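Local coordinates for pyridoxal kinase (Entamoeba histolytica, PDB 4S1H), which binds ADP and magnesium and probably catalyses the ATP-dependent phosphorylation of pyridoxal to pyridoxal 5'-phosphate, at residues T145-S148 with F149-L153; V155-V158 with S159-I162; E257-I260 with I261-I264. All blocks are in the same frame, centred on the assembly; numbering follows the deposited sequence.

Contact 1: T145-S148 with F149-L153; sequences TELS and FLTGL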
# COMPACT_ATOMS: atom_id res chain seq x y z
N THR A 145 8.26 -14.56 -21.95
CA THR A 145 9.58 -14.85 -21.42
C THR A 145 9.51 -15.77 -20.18
O THR A 145 10.28 -16.73 -20.05
CB THR A 145 10.31 -13.55 -21.06
OG1 THR A 145 10.59 -12.83 -22.27
CG2 THR A 145 11.63 -13.84 -20.38
N GLU A 146 8.58 -15.43 -19.30
CA GLU A 146 8.39 -16.17 -18.07
C GLU A 146 7.91 -17.59 -18.38
O GLU A 146 8.44 -18.54 -17.79
CB GLU A 146 7.48 -15.41 -17.10
CG GLU A 146 8.20 -14.18 -16.61
CD GLU A 146 7.31 -13.07 -16.13
OE1 GLU A 146 6.10 -13.06 -16.47
OE2 GLU A 146 7.87 -12.22 -15.39
N LEU A 147 6.97 -17.73 -19.31
CA LEU A 147 6.55 -19.04 -19.79
C LEU A 147 7.73 -19.87 -20.31
O LEU A 147 7.86 -21.04 -20.00
CB LEU A 147 5.45 -18.94 -20.86
CG LEU A 147 4.84 -20.24 -21.39
CD1 LEU A 147 4.15 -21.03 -20.28
CD2 LEU A 147 3.83 -19.94 -22.49
N SER A 148 8.62 -19.24 -21.07
CA SER A 148 9.80 -19.92 -21.55
C SER A 148 10.73 -20.38 -20.42
O SER A 148 11.25 -21.50 -20.45
CB SER A 148 10.54 -19.00 -22.52
OG SER A 148 11.69 -19.61 -23.04
N PHE A 149 10.93 -19.53 -19.42
CA PHE A 149 11.74 -19.90 -18.25
C PHE A 149 11.12 -21.01 -17.41
O PHE A 149 11.85 -21.79 -16.82
CB PHE A 149 12.02 -18.68 -17.33
CG PHE A 149 12.91 -17.62 -17.95
CD1 PHE A 149 13.90 -17.96 -18.88
CD2 PHE A 149 12.78 -16.29 -17.57
CE1 PHE A 149 14.71 -16.98 -19.44
CE2 PHE A 149 13.60 -15.31 -18.13
CZ PHE A 149 14.57 -15.66 -19.07
N LEU A 150 9.80 -21.08 -17.36
CA LEU A 150 9.13 -22.10 -16.57
C LEU A 150 9.09 -23.45 -17.25
O LEU A 150 8.81 -24.45 -16.59
CB LEU A 150 7.70 -21.67 -16.25
CG LEU A 150 7.56 -20.48 -15.33
CD1 LEU A 150 6.12 -19.98 -15.37
CD2 LEU A 150 8.00 -20.88 -13.92
N THR A 151 9.33 -23.51 -18.57
CA THR A 151 9.22 -24.75 -19.34
C THR A 151 10.51 -25.20 -20.03
O THR A 151 10.66 -26.38 -20.41
CB THR A 151 8.13 -24.64 -20.42
OG1 THR A 151 8.46 -23.58 -21.32
CG2 THR A 151 6.80 -24.40 -19.81
N GLY A 152 11.46 -24.28 -20.22
CA GLY A 152 12.65 -24.56 -21.01
C GLY A 152 12.43 -24.57 -22.51
O GLY A 152 13.29 -25.04 -23.27
N LEU A 153 11.27 -24.07 -22.97
CA LEU A 153 10.93 -24.00 -24.39
C LEU A 153 10.96 -22.54 -24.84
O LEU A 153 10.63 -21.62 -24.09
CB LEU A 153 9.53 -24.57 -24.62
CG LEU A 153 9.31 -26.07 -24.43
CD1 LEU A 153 7.97 -26.51 -24.98
CD2 LEU A 153 10.43 -26.88 -25.08

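Contact 2: V155-V158 with S159-I162; sequences VNSV and SEAI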
# COMPACT_ATOMS: atom_id res chain seq x y z
N VAL A 155 9.47 -19.36 -26.60
CA VAL A 155 8.09 -18.87 -26.81
C VAL A 155 8.15 -17.57 -27.60
O VAL A 155 8.26 -16.50 -27.02
CB VAL A 155 7.31 -18.66 -25.49
CG1 VAL A 155 5.88 -18.29 -25.82
CG2 VAL A 155 7.36 -19.93 -24.66
N ASN A 156 8.13 -17.71 -28.93
CA ASN A 156 8.24 -16.59 -29.85
C ASN A 156 7.00 -16.40 -30.72
O ASN A 156 7.03 -15.61 -31.65
CB ASN A 156 9.47 -16.77 -30.76
CG ASN A 156 10.76 -16.87 -29.98
OD1 ASN A 156 11.15 -15.97 -29.23
ND2 ASN A 156 11.41 -18.01 -30.14
N SER A 157 5.94 -17.14 -30.42
CA SER A 157 4.75 -17.15 -31.22
C SER A 157 3.67 -17.86 -30.48
O SER A 157 3.94 -18.52 -29.50
CB SER A 157 4.99 -17.93 -32.52
OG SER A 157 5.28 -19.30 -32.26
N VAL A 158 2.45 -17.76 -31.01
CA VAL A 158 1.30 -18.40 -30.36
C VAL A 158 1.46 -19.93 -30.41
O VAL A 158 1.25 -20.59 -29.40
CB VAL A 158 -0.02 -17.96 -31.02
CG1 VAL A 158 -1.18 -18.84 -30.58
CG2 VAL A 158 -0.30 -16.49 -30.69
N SER A 159 1.87 -20.48 -31.55
CA SER A 159 2.05 -21.92 -31.59
C SER A 159 3.03 -22.37 -30.47
O SER A 159 2.78 -23.35 -29.75
CB SER A 159 2.53 -22.36 -32.97
OG SER A 159 3.82 -21.85 -33.20
N GLU A 160 4.19 -21.70 -30.41
CA GLU A 160 5.16 -22.03 -29.36
C GLU A 160 4.56 -21.91 -27.98
O GLU A 160 4.79 -22.77 -27.15
CB GLU A 160 6.44 -21.23 -29.51
CG GLU A 160 7.23 -21.67 -30.73
CD GLU A 160 8.57 -20.98 -30.93
OE1 GLU A 160 8.77 -19.87 -30.40
OE2 GLU A 160 9.42 -21.55 -31.66
N ALA A 161 3.82 -20.82 -27.71
CA ALA A 161 3.13 -20.70 -26.44
C ALA A 161 2.22 -21.89 -26.19
O ALA A 161 2.15 -22.35 -25.07
CB ALA A 161 2.38 -19.38 -26.35
N ILE A 162 1.50 -22.34 -27.22
CA ILE A 162 0.57 -23.47 -27.01
C ILE A 162 1.36 -24.73 -26.56
O ILE A 162 0.95 -25.43 -25.65
CB ILE A 162 -0.30 -23.71 -28.27
CG1 ILE A 162 -1.35 -22.60 -28.42
CG2 ILE A 162 -0.94 -25.09 -28.21
CD1 ILE A 162 -1.97 -22.54 -29.82

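Contact 3: E257-I260 with I261-I264; sequences EINI and INCI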
# COMPACT_ATOMS: atom_id res chain seq x y z
N GLU A 257 7.06 5.29 -14.90
CA GLU A 257 5.94 4.90 -14.02
C GLU A 257 4.58 5.03 -14.70
O GLU A 257 4.33 6.03 -15.38
CB GLU A 257 5.91 5.78 -12.77
CG GLU A 257 7.18 5.75 -11.94
CD GLU A 257 7.46 4.46 -11.20
OE1 GLU A 257 6.61 3.50 -11.14
OE2 GLU A 257 8.56 4.43 -10.60
N ILE A 258 3.74 4.00 -14.54
CA ILE A 258 2.37 4.03 -15.08
C ILE A 258 1.51 4.98 -14.28
O ILE A 258 1.74 5.18 -13.07
CB ILE A 258 1.71 2.64 -15.16
CG1 ILE A 258 1.66 1.96 -13.79
CG2 ILE A 258 2.42 1.78 -16.20
CD1 ILE A 258 0.86 0.69 -13.75
N ASN A 259 0.56 5.60 -14.96
CA ASN A 259 -0.27 6.67 -14.38
C ASN A 259 -1.50 6.12 -13.59
O ASN A 259 -2.63 6.57 -13.79
CB ASN A 259 -0.69 7.62 -15.49
CG ASN A 259 -1.21 8.94 -14.99
OD1 ASN A 259 -0.99 9.31 -13.83
ND2 ASN A 259 -1.86 9.68 -15.87
N ILE A 260 -1.25 5.22 -12.66
CA ILE A 260 -2.32 4.52 -12.01
C ILE A 260 -3.07 5.40 -11.00
O ILE A 260 -4.27 5.26 -10.87
CB ILE A 260 -1.83 3.17 -11.42
CG1 ILE A 260 -3.02 2.30 -11.04
CG2 ILE A 260 -0.90 3.36 -10.23
CD1 ILE A 260 -2.63 0.90 -10.61
N ILE A 261 -2.38 6.32 -10.32
CA ILE A 261 -3.07 7.18 -9.30
C ILE A 261 -4.15 8.07 -9.94
O ILE A 261 -5.30 8.09 -9.49
CB ILE A 261 -2.07 8.03 -8.49
CG1 ILE A 261 -1.08 7.15 -7.71
CG2 ILE A 261 -2.80 8.93 -7.49
CD1 ILE A 261 -1.68 6.22 -6.68
N ASN A 262 -3.81 8.76 -11.01
CA ASN A 262 -4.77 9.58 -11.74
C ASN A 262 -5.88 8.77 -12.43
O ASN A 262 -6.95 9.31 -12.69
CB ASN A 262 -4.07 10.52 -12.71
CG ASN A 262 -3.21 11.55 -11.98
OD1 ASN A 262 -3.70 12.17 -11.02
ND2 ASN A 262 -1.92 11.66 -12.33
N CYS A 263 -5.60 7.49 -12.69
CA CYS A 263 -6.54 6.61 -13.32
C CYS A 263 -7.38 5.81 -12.33
O CYS A 263 -8.21 5.03 -12.76
CB CYS A 263 -5.81 5.69 -14.31
SG CYS A 263 -5.20 6.62 -15.76
N ILE A 264 -7.25 6.07 -11.01
CA ILE A 264 -8.05 5.34 -10.04
C ILE A 264 -9.55 5.33 -10.37
O ILE A 264 -10.14 4.27 -10.27
CB ILE A 264 -7.76 5.83 -8.58
CG1 ILE A 264 -6.46 5.21 -8.08
CG2 ILE A 264 -8.91 5.51 -7.63
CD1 ILE A 264 -5.89 5.88 -6.82
O HOH W 1 -0.58 8.51 -11.32

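Contact 1: T145-S148 with F149-L153
T145 and F149, one helical turn apart, illustrate how side chains pack along a short helix. They lie side by side and point the same way, with T145 CG2 3.3 Å from F149 CE2. CG2 stands anti to the backbone N of T145, which carries this methyl along the ring and leaves OG1 to bond the backbone N of G118. One face of the F149 ring also rests over T145 O, which is offset toward the rim.

The backbone bonds begin regularly, with F149 N to T145 O and L150 N to E146 O, and then change. Beyond them L147 O is held chiefly by the hydroxyl of T151, with OG1 2.9 Å from L147 O and 29° out of the carbonyl plane. The same OG1 accepts from L153 N, forming an ST turn. G152, with positive phi, leaves the helix and sends its N to S148 O at 2.8 Å. The chain then doubles back so that S148 OG donates to L153 O over a short 2.5 Å, approaching from above the carbonyl plane.

Polar bonds also reach outward: the E146 carboxylate accepts from the backbone N atoms of L114 and G115, near the bound ADP and magnesium. L147 and T151 face A164 and L168 of helix 158-170, whereas F149 and L150 pack on helix 124-133, so the short helix lies wedged between the two.

Contact 2: V155-V158 with S159-I162
E160 reaches back from the first turn of helix 158-170 to the loop residues S157 and N156, and its side chain can be followed atom by atom. CB lies 3.6 Å from S157 OG, and CG comes closer to the same hydroxyl, at 3.4 Å. Beyond CG the chain is extended (chi2 -177°), which carries the carboxylate past the serine to N156. There OE1 takes the backbone N of N156 in a 2.7 Å bond, met nearly along the C-O axis. N156 ND2 adds a second, weak bond to OE1 at 3.2 Å, its amide plane turned 52° from the carboxylate. One oxygen thus receives the backbone N-H of N156 firmly and its side-chain amide only weakly.

S157 holds its OG between its own backbone N and carbonyl carbon (chi1 63°), within 3.1 Å of S159 OG; either hydroxyl could donate. Helical bonding starts with A161 N to S157 O, followed by I162 N to V158 O. On the apolar side V155 CG1 lies 3.7 Å from A161 CB. V155 also packs on L147 of helix 144-151, while V158 and A161 settle on strands 175-183 and 186-193.

This is a helix N-terminus with S157 at the N-cap and a glutamate, E160, at the N3 position, whose carboxylate ties the residue before the cap back to the first turn of helix 158-170.

Contact 3: E257-I260 with I261-I264
N259 and N262 face each other across a tight chain reversal through their side-chain amides, and the two sides of the loop contrast clearly. On the more polar side N262 ND2 gives a hydrogen to N259 OD1 at 2.9 Å, arriving in the carbonyl plane on a lone pair. The two amide planes stand 75° apart, so the pair meets crosswise rather than flat. N259 OD1 also accepts from a water at 2.7 Å, and that water in turn takes the backbone N of N262 over a longer 3.3 Å. The amide oxygen is thus held twice, once directly and once through water, while N259 ND2 is bonded to N251 O, which helps to fix the rotation of the group. N262 itself is exposed.

The opposite character belongs to I260, I261 and C263, which are buried. With chi1 -70° the sulfur of C263 lies beside its own backbone N and comes to 3.2 Å from N259 O. The backbone here is less firmly tied: C263 N shares weak bonds with N259 O at 3.3 Å and with I260 O at 3.2 Å. Packing does more on this side, since I260 and I261 lie against I24 of helix 18-28 and against F16, and C263 touches I248 of helix 234-250. The second subunit reaches both sides: its Q30 bonds I261 O and its D27 packs on I261 and I264, while its M1 packs on N259.

Two successive turns define the motif: an inverse gamma turn centred on N259, then a type I beta turn from I261 to I264. Together they make a compact bend at the subunit interface, within the long loop that joins helix 234-250 to strand 277-278.

Overall arrangement
The three contacts follow one another along the chain, each closing before the next opens. Contacts 1 and 2 are neighbours: their centres lie 11 Å apart, and they join the consecutive helices 144-151 and 158-170, with L147 touching both V155 and A161. Contact 3 comes about a hundred residues later, with its centre 30 Å from that of contact 1 and 31 Å from that of contact 2; contacts 1 and 3 lie on opposite sides of the chain's centre. Contact 1 approaches the bound ADP and magnesium closely, contact 2 lies farther from the nucleotide, against the sheet containing strands 175-183 and 186-193, and contact 3 links the fold to the second subunit.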